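Local coordinates for protein C alpha-dehydrogenase (Sphingobium sp. SYK-6, PDB 4YAG) that binds NADH as a short-chain dehydrogenase/reductase and oxidises the C-alpha alcohol of lignin-derived beta-aryl ethers, at residues 104-109 against 204-209; 129-134 against 177-182. One frame throughout, in Å; residues are numbered along the deposited sequence.

Contact 1 of 2, residues 104-109 against 204-209; sequences TYQDWD and ERFRAG
Gln-106 and Thr-104, at the start of helix 105-133, reach into the loop 204-209 of this Rossmann-type short-chain dehydrogenase. A capping box frames the helix end: the backbone N of Thr-104 donates to Asp-107 OD2 (3.0 Å), while Thr-104 OG1 accepts a weak bond from Gln-106 N. Gln-106 carries most of the contact. Gln-106 CB stands 3.9 Å from Phe-206 O, and its CG comes to 3.3 Å from Ala-208 O. A turn about the CB-CG bond (chi2 -83°) then swings the amide into the curve of the loop. There Gln-106 NE2 is gripped by two carbonyls, donating to Ala-208 O at 2.8 Å with an N-H...O angle of 167°, and to Arg-205 O at 2.9 Å, almost as straight. Both acceptors lie near the amide plane, so two bonds to one nitrogen fix the rotation of the group. Gln-106 OE1 meets the edge of the Phe-206 ring, 3.7 Å from CD1, with the amide and ring planes 51° apart. Thr-104 adds a second polar approach, its OG1 lying 2.9 Å from Gly-209 O with Asp-107 OD2 also within reach of the hydroxyl proton. From the loop, Arg-205 reaches out to Asp-64, an NADH-binding residue, in a salt bridge and to Ser-66 in a hydrogen bond, while Asp-109 pairs with Arg-68 of the second subunit. Below its carboxylate, Asp-109 uses aliphatic carbon against the loop: CB rests 3.8 Å from Phe-206 CE1.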
ATOM      1  N   THR A 104      14.578  -8.778  -2.841  1.00 14.33           N
ATOM      2  CA  THR A 104      13.976  -9.738  -3.756  1.00 12.36           C
ATOM      3  C   THR A 104      12.470  -9.773  -3.559  1.00 13.04           C
ATOM      4  O   THR A 104      11.930  -9.110  -2.676  1.00 12.18           O
ATOM      5  CB  THR A 104      14.511 -11.107  -3.482  1.00 13.66           C
ATOM      6  OG1 THR A 104      14.083 -11.498  -2.167  1.00 15.33           O
ATOM      7  CG2 THR A 104      16.006 -11.130  -3.588  1.00 14.39           C
ATOM      8  N   TYR A 105      11.783 -10.558  -4.383  1.00 13.34           N
ATOM      9  CA  TYR A 105      10.355 -10.729  -4.241  1.00 11.41           C
ATOM     10  C   TYR A 105      10.000 -11.219  -2.832  1.00 12.01           C
ATOM     11  O   TYR A 105       8.993 -10.818  -2.285  1.00 11.81           O
ATOM     12  CB  TYR A 105       9.832 -11.713  -5.283  1.00 12.93           C
ATOM     13  CG  TYR A 105       9.526 -11.134  -6.661  1.00 11.27           C
ATOM     14  CD1 TYR A 105       8.770  -9.983  -6.810  1.00 11.42           C
ATOM     15  CD2 TYR A 105       9.976 -11.779  -7.811  1.00 13.77           C
ATOM     16  CE1 TYR A 105       8.463  -9.468  -8.085  1.00 13.29           C
ATOM     17  CE2 TYR A 105       9.677 -11.273  -9.076  1.00 14.37           C
ATOM     18  CZ  TYR A 105       8.913 -10.141  -9.200  1.00 14.52           C
ATOM     19  OH  TYR A 105       8.598  -9.645 -10.460  1.00 15.68           O
ATOM     20  N   GLN A 106      10.842 -12.057  -2.242  1.00 11.28           N
ATOM     21  CA  GLN A 106      10.564 -12.536  -0.891  1.00 10.80           C
ATOM     22  C   GLN A 106      10.536 -11.379   0.096  1.00 13.44           C
ATOM     23  O   GLN A 106       9.727 -11.378   1.019  1.00 13.37           O
ATOM     24  CB  GLN A 106      11.580 -13.582  -0.432  1.00 12.65           C
ATOM     25  CG  GLN A 106      11.343 -14.986  -0.970  1.00 15.41           C
ATOM     26  CD  GLN A 106      10.327 -15.749  -0.141  1.00 18.30           C
ATOM     27  OE1 GLN A 106       9.147 -15.401  -0.131  1.00 17.74           O
ATOM     28  NE2 GLN A 106      10.790 -16.766   0.602  1.00 19.97           N
ATOM     29  N   ASP A 107      11.434 -10.416  -0.082  1.00 12.26           N
ATOM     30  CA  ASP A 107      11.467  -9.254   0.782  1.00 11.52           C
ATOM     31  C   ASP A 107      10.234  -8.363   0.607  1.00 11.77           C
ATOM     32  O   ASP A 107       9.644  -7.888   1.586  1.00 11.51           O
ATOM     33  CB  ASP A 107      12.769  -8.489   0.557  1.00 13.46           C
ATOM     34  CG  ASP A 107      13.979  -9.337   0.868  1.00 13.68           C
ATOM     35  OD1 ASP A 107      13.968  -9.992   1.936  1.00 14.32           O
ATOM     36  OD2 ASP A 107      14.936  -9.401   0.057  1.00 15.47           O
ATOM     37  N   TRP A 108       9.801  -8.148  -0.631  1.00 10.31           N
ATOM     38  CA  TRP A 108       8.549  -7.427  -0.880  1.00 10.49           C
ATOM     39  C   TRP A 108       7.359  -8.146  -0.259  1.00  9.77           C
ATOM     40  O   TRP A 108       6.546  -7.543   0.427  1.00 10.68           O
ATOM     41  CB  TRP A 108       8.312  -7.277  -2.383  1.00 10.70           C
ATOM     42  CG  TRP A 108       8.961  -6.042  -2.948  1.00 11.13           C
ATOM     43  CD1 TRP A 108      10.056  -5.981  -3.750  1.00 16.94           C
ATOM     44  CD2 TRP A 108       8.546  -4.698  -2.724  1.00 10.68           C
ATOM     45  NE1 TRP A 108      10.344  -4.665  -4.049  1.00 19.00           N
ATOM     46  CE2 TRP A 108       9.426  -3.863  -3.426  1.00 18.85           C
ATOM     47  CE3 TRP A 108       7.500  -4.120  -2.008  1.00 11.43           C
ATOM     48  CZ2 TRP A 108       9.299  -2.475  -3.408  1.00 17.54           C
ATOM     49  CZ3 TRP A 108       7.382  -2.760  -1.989  1.00 14.81           C
ATOM     50  CH2 TRP A 108       8.270  -1.953  -2.687  1.00 15.75           C
ATOM     51  N   ASP A 109       7.280  -9.445  -0.490  1.00 10.80           N
ATOM     52  CA  ASP A 109       6.162 -10.215   0.020  1.00  9.77           C
ATOM     53  C   ASP A 109       6.125 -10.202   1.543  1.00 10.13           C
ATOM     54  O   ASP A 109       5.070 -10.053   2.131  1.00 11.98           O
ATOM     55  CB  ASP A 109       6.205 -11.629  -0.533  1.00 11.81           C
ATOM     56  CG  ASP A 109       5.866 -11.689  -2.021  1.00 12.07           C
ATOM     57  OD1 ASP A 109       5.276 -10.718  -2.545  1.00 13.51           O
ATOM     58  OD2 ASP A 109       6.164 -12.722  -2.649  1.00 14.02           O
ATOM     59  N   GLU A 204       9.116 -17.934   8.785  1.00 18.83           N
ATOM     60  CA  GLU A 204       9.983 -18.889   8.112  1.00 17.65           C
ATOM     61  C   GLU A 204       9.838 -18.881   6.590  1.00 19.00           C
ATOM     62  O   GLU A 204      10.820 -18.995   5.856  1.00 20.46           O
ATOM     63  CB  GLU A 204       9.722 -20.301   8.655  1.00 22.02           C
ATOM     64  CG  GLU A 204      10.641 -21.374   8.066  1.00 30.06           C
ATOM     65  CD  GLU A 204      12.099 -21.164   8.438  1.00 41.56           C
ATOM     66  OE1 GLU A 204      12.368 -20.626   9.539  1.00 37.08           O
ATOM     67  OE2 GLU A 204      12.975 -21.533   7.624  1.00 51.06           O
ATOM     68  N   ARG A 205       8.613 -18.736   6.107  1.00 18.91           N
ATOM     69  CA  ARG A 205       8.370 -18.901   4.680  1.00 17.69           C
ATOM     70  C   ARG A 205       8.970 -17.771   3.850  1.00 17.26           C
ATOM     71  O   ARG A 205       9.097 -17.904   2.628  1.00 17.90           O
ATOM     72  CB  ARG A 205       6.877 -19.011   4.394  1.00 15.16           C
ATOM     73  CG  ARG A 205       6.103 -17.753   4.646  1.00 13.64           C
ATOM     74  CD  ARG A 205       4.624 -18.061   4.557  1.00 15.26           C
ATOM     75  NE  ARG A 205       3.765 -16.884   4.577  1.00 16.16           N
ATOM     76  CZ  ARG A 205       3.440 -16.200   5.674  1.00 16.53           C
ATOM     77  NH1 ARG A 205       3.929 -16.556   6.860  1.00 15.67           N
ATOM     78  NH2 ARG A 205       2.613 -15.172   5.593  1.00 15.53           N
ATOM     79  N   PHE A 206       9.332 -16.657   4.497  1.00 17.88           N
ATOM     80  CA  PHE A 206       9.935 -15.533   3.777  1.00 16.77           C
ATOM     81  C   PHE A 206      11.471 -15.495   3.845  1.00 17.23           C
ATOM     82  O   PHE A 206      12.090 -14.564   3.318  1.00 15.32           O
ATOM     83  CB  PHE A 206       9.391 -14.204   4.307  1.00 15.77           C
ATOM     84  CG  PHE A 206       7.912 -14.016   4.094  1.00 15.31           C
ATOM     85  CD1 PHE A 206       7.385 -13.955   2.820  1.00 14.41           C
ATOM     86  CD2 PHE A 206       7.052 -13.896   5.175  1.00 13.85           C
ATOM     87  CE1 PHE A 206       6.055 -13.781   2.619  1.00 14.79           C
ATOM     88  CE2 PHE A 206       5.707 -13.722   4.977  1.00 16.03           C
ATOM     89  CZ  PHE A 206       5.206 -13.666   3.699  1.00 14.91           C
ATOM     90  N   ARG A 207      12.086 -16.476   4.491  1.00 19.00           N
ATOM     91  CA  ARG A 207      13.543 -16.464   4.713  1.00 16.48           C
ATOM     92  C   ARG A 207      14.351 -16.879   3.501  1.00 19.11           C
ATOM     93  O   ARG A 207      15.316 -16.193   3.114  1.00 22.26           O
ATOM     94  CB  ARG A 207      13.913 -17.355   5.911  1.00 19.10           C
ATOM     95  CG  ARG A 207      13.385 -16.810   7.202  1.00 20.62           C
ATOM     96  CD  ARG A 207      13.653 -17.671   8.432  1.00 22.91           C
ATOM     97  NE  ARG A 207      13.146 -16.894   9.557  1.00 29.04           N
ATOM     98  CZ  ARG A 207      13.835 -16.567  10.644  1.00 42.25           C
ATOM     99  NH1 ARG A 207      15.075 -17.014  10.832  1.00 42.51           N
ATOM    100  NH2 ARG A 207      13.258 -15.804  11.565  1.00 33.49           N
ATOM    101  N   ALA A 208      13.976 -18.005   2.896  1.00 19.98           N
ATOM    102  CA  ALA A 208      14.727 -18.524   1.752  1.00 19.20           C
ATOM    103  C   ALA A 208      14.604 -17.569   0.583  1.00 20.82           C
ATOM    104  O   ALA A 208      13.506 -17.208   0.191  1.00 24.59           O
ATOM    105  CB  ALA A 208      14.219 -19.889   1.357  1.00 25.14           C
ATOM    106  N   GLY A 209      15.722 -17.141   0.021  1.00 20.75           N
ATOM    107  CA  GLY A 209      15.648 -16.267  -1.138  1.00 22.59           C
ATOM    108  C   GLY A 209      15.545 -14.795  -0.817  1.00 23.23           C
ATOM    109  O   GLY A 209      15.420 -13.978  -1.723  1.00 19.60           O
TER

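Contact 2 of 2, residues 129-134 against 177-182; sequences GMRARG and AEDNIG
The last turns of helix 105-133 and the loop entering strand 181-187 approach most closely at Arg-131 and Asp-179, whose CA atoms lie 5.6 Å apart. A Schellman motif with Asn-180 as its C-prime residue ends helix 156-177 and turns the chain back. Arg-131 crosses the Asp-179 side chain at about a right angle, its extended run from CG to NE carrying CD to within 3.4 Å of OD2. Arg-131 NH1 then donates to Asp-179 OD2 at 2.8 Å (N-H...O 160°), completing a salt bridge. The carboxylate oxygen sits in the guanidinium plane and uses its anti lone pair, yet the two planes are 79° apart, so a single N-H makes the bond. NH2 bonds to Ser-175 OG. Replacing Arg-131 with an alanine would probably leave the carboxylate of Asp-179 without its charged mate and Ser-175 without this donor. Two waters can bridge the segments, one between Met-130 O and Asp-179 O, the other between Arg-131 O and Asp-179 OD1. Next to the polar pair, Ile-181 CD1 packs 3.8 Å from Met-130 CB and 4.0 Å from Arg-131 CG. Glu-178 pairs with Lys-101 of the second subunit. Ile-181 also packs on Met-176 of helix 156-177, and Gly-182 bonds through its backbone to Gly-137 and Ile-139, so the contact joins the ends of two helices where strands 137-142 and 181-187 begin.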
ATOM      1  N   GLY A 129     -17.386  -9.409  14.257  1.00 13.08           N
ATOM      2  CA  GLY A 129     -17.861  -9.634  15.602  1.00 13.12           C
ATOM      3  C   GLY A 129     -18.053  -8.340  16.353  1.00 12.41           C
ATOM      4  O   GLY A 129     -18.985  -8.211  17.129  1.00 14.72           O
ATOM      5  N   MET A 130     -17.183  -7.367  16.115  1.00 12.67           N
ATOM      6  CA  MET A 130     -17.302  -6.083  16.768  1.00 12.62           C
ATOM      7  C   MET A 130     -18.591  -5.392  16.345  1.00 14.51           C
ATOM      8  O   MET A 130     -19.262  -4.768  17.161  1.00 15.63           O
ATOM      9  CB  MET A 130     -16.089  -5.202  16.472  1.00 12.55           C
ATOM     10  CG  MET A 130     -14.769  -5.783  17.007  1.00 11.64           C
ATOM     11  SD  MET A 130     -13.277  -4.933  16.397  1.00 13.25           S
ATOM     12  CE  MET A 130     -13.460  -3.330  17.169  1.00 14.45           C
ATOM     13  N   ARG A 131     -18.936  -5.499  15.076  1.00 14.01           N
ATOM     14  CA  ARG A 131     -20.212  -4.971  14.621  1.00 13.98           C
ATOM     15  C   ARG A 131     -21.373  -5.753  15.231  1.00 16.76           C
ATOM     16  O   ARG A 131     -22.341  -5.169  15.721  1.00 18.98           O
ATOM     17  CB  ARG A 131     -20.317  -5.032  13.113  1.00 14.05           C
ATOM     18  CG  ARG A 131     -19.250  -4.283  12.342  1.00 13.67           C
ATOM     19  CD  ARG A 131     -19.563  -4.431  10.869  1.00 16.76           C
ATOM     20  NE  ARG A 131     -18.513  -4.000   9.952  1.00 16.94           N
ATOM     21  CZ  ARG A 131     -18.387  -2.763   9.462  1.00 16.29           C
ATOM     22  NH1 ARG A 131     -19.249  -1.811   9.811  1.00 15.04           N
ATOM     23  NH2 ARG A 131     -17.415  -2.494   8.606  1.00 14.53           N
ATOM     24  N   ALA A 132     -21.292  -7.077  15.184  1.00 17.94           N
ATOM     25  CA  ALA A 132     -22.400  -7.924  15.637  1.00 20.60           C
ATOM     26  C   ALA A 132     -22.763  -7.709  17.105  1.00 20.45           C
ATOM     27  O   ALA A 132     -23.942  -7.771  17.492  1.00 21.34           O
ATOM     28  CB  ALA A 132     -22.054  -9.369  15.412  1.00 20.11           C
ATOM     29  N   ARG A 133     -21.757  -7.466  17.932  1.00 16.57           N
ATOM     30  CA  ARG A 133     -21.975  -7.361  19.368  1.00 15.71           C
ATOM     31  C   ARG A 133     -22.684  -6.066  19.744  1.00 19.29           C
ATOM     32  O   ARG A 133     -23.291  -5.975  20.809  1.00 21.87           O
ATOM     33  CB  ARG A 133     -20.655  -7.522  20.131  1.00 17.56           C
ATOM     34  CG  ARG A 133     -20.196  -8.980  20.199  1.00 16.12           C
ATOM     35  CD  ARG A 133     -18.943  -9.188  21.039  1.00 16.56           C
ATOM     36  NE  ARG A 133     -17.758  -8.540  20.476  1.00 16.20           N
ATOM     37  CZ  ARG A 133     -16.948  -9.071  19.566  1.00 15.05           C
ATOM     38  NH1 ARG A 133     -17.157 -10.289  19.072  1.00 17.40           N
ATOM     39  NH2 ARG A 133     -15.913  -8.385  19.148  1.00 15.16           N
ATOM     40  N   GLY A 134     -22.583  -5.070  18.876  1.00 19.66           N
ATOM     41  CA  GLY A 134     -23.373  -3.858  18.988  1.00 20.18           C
ATOM     42  C   GLY A 134     -23.014  -2.935  20.129  1.00 20.89           C
ATOM     43  O   GLY A 134     -23.831  -2.115  20.537  1.00 27.11           O
ATOM     44  N   ALA A 177     -17.854   3.496  11.447  1.00 13.20           N
ATOM     45  CA  ALA A 177     -18.731   4.400  12.193  1.00 11.97           C
ATOM     46  C   ALA A 177     -20.198   3.953  12.131  1.00 12.86           C
ATOM     47  O   ALA A 177     -20.973   4.272  13.035  1.00 14.24           O
ATOM     48  CB  ALA A 177     -18.614   5.812  11.659  1.00 15.68           C
ATOM     49  N   GLU A 178     -20.594   3.245  11.076  1.00 14.16           N
ATOM     50  CA  GLU A 178     -21.972   2.721  10.996  1.00 15.75           C
ATOM     51  C   GLU A 178     -22.331   1.915  12.243  1.00 16.45           C
ATOM     52  O   GLU A 178     -23.493   1.819  12.629  1.00 17.22           O
ATOM     53  CB  GLU A 178     -22.136   1.806   9.775  1.00 17.88           C
ATOM     54  CG  GLU A 178     -21.945   2.495   8.461  1.00 21.10           C
ATOM     55  CD  GLU A 178     -21.909   1.518   7.296  1.00 32.00           C
ATOM     56  OE1 GLU A 178     -22.285   0.341   7.486  1.00 26.51           O
ATOM     57  OE2 GLU A 178     -21.510   1.934   6.195  1.00 25.57           O
ATOM     58  N   ASP A 179     -21.325   1.299  12.845  1.00 15.11           N
ATOM     59  CA  ASP A 179     -21.529   0.447  14.009  1.00 15.40           C
ATOM     60  C   ASP A 179     -20.802   0.994  15.237  1.00 15.33           C
ATOM     61  O   ASP A 179     -20.461   0.246  16.155  1.00 16.30           O
ATOM     62  CB  ASP A 179     -21.069  -0.978  13.685  1.00 18.86           C
ATOM     63  CG  ASP A 179     -21.957  -1.645  12.654  1.00 17.56           C
ATOM     64  OD1 ASP A 179     -23.097  -2.017  13.031  1.00 20.77           O
ATOM     65  OD2 ASP A 179     -21.527  -1.777  11.480  1.00 19.26           O
ATOM     66  N   ASN A 180     -20.609   2.316  15.254  1.00 15.35           N
ATOM     67  CA  ASN A 180     -20.014   3.026  16.376  1.00 15.97           C
ATOM     68  C   ASN A 180     -18.639   2.467  16.732  1.00 13.29           C
ATOM     69  O   ASN A 180     -18.259   2.381  17.902  1.00 14.40           O
ATOM     70  CB  ASN A 180     -20.954   2.980  17.578  1.00 17.94           C
ATOM     71  CG  ASN A 180     -20.559   3.957  18.665  1.00 32.17           C
ATOM     72  OD1 ASN A 180     -19.907   4.977  18.406  1.00 34.98           O
ATOM     73  ND2 ASN A 180     -20.955   3.654  19.899  1.00 41.20           N
ATOM     74  N   ILE A 181     -17.892   2.103  15.695  1.00 11.95           N
ATOM     75  CA  ILE A 181     -16.498   1.726  15.840  1.00 11.61           C
ATOM     76  C   ILE A 181     -15.657   2.868  15.293  1.00 13.62           C
ATOM     77  O   ILE A 181     -15.715   3.197  14.098  1.00 13.11           O
ATOM     78  CB  ILE A 181     -16.196   0.430  15.079  1.00 12.27           C
ATOM     79  CG1 ILE A 181     -17.021  -0.739  15.642  1.00 14.23           C
ATOM     80  CG2 ILE A 181     -14.692   0.104  15.134  1.00 12.18           C
ATOM     81  CD1 ILE A 181     -17.035  -1.958  14.733  1.00 14.35           C
ATOM     82  N   GLY A 182     -14.863   3.483  16.157  1.00 11.68           N
ATOM     83  CA  GLY A 182     -13.931   4.511  15.726  1.00 10.81           C
ATOM     84  C   GLY A 182     -12.618   3.958  15.238  1.00 11.66           C
ATOM     85  O   GLY A 182     -12.291   2.800  15.516  1.00 10.95           O
TER
HETATM   86  O   HOH W   1     -20.897  -2.336  17.486  1.00 19.69           O
HETATM   87  O   HOH W   2     -23.483  -2.564  15.573  1.00 25.94           O

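In the fold
Both contacts use helix 105-133, contact 1 at its N-terminal end and contact 2 at its C-terminal end, with centres 36 Å apart and nearest atoms about 22 Å apart. Along the chain, contact 2 is nested inside the loop that contact 1 closes. Contact 1 is a surface contact in which an uncharged amide and a hydroxyl meet loop carbonyls, close to the cofactor site through Arg-205. Contact 2 is partly buried, lies away from that site, and combines a salt bridge with apolar packing beside the parallel sheet. Each also reaches the second subunit through a charged pair, contact 1 from helix 105-133 itself and contact 2 from the turn at Glu-178.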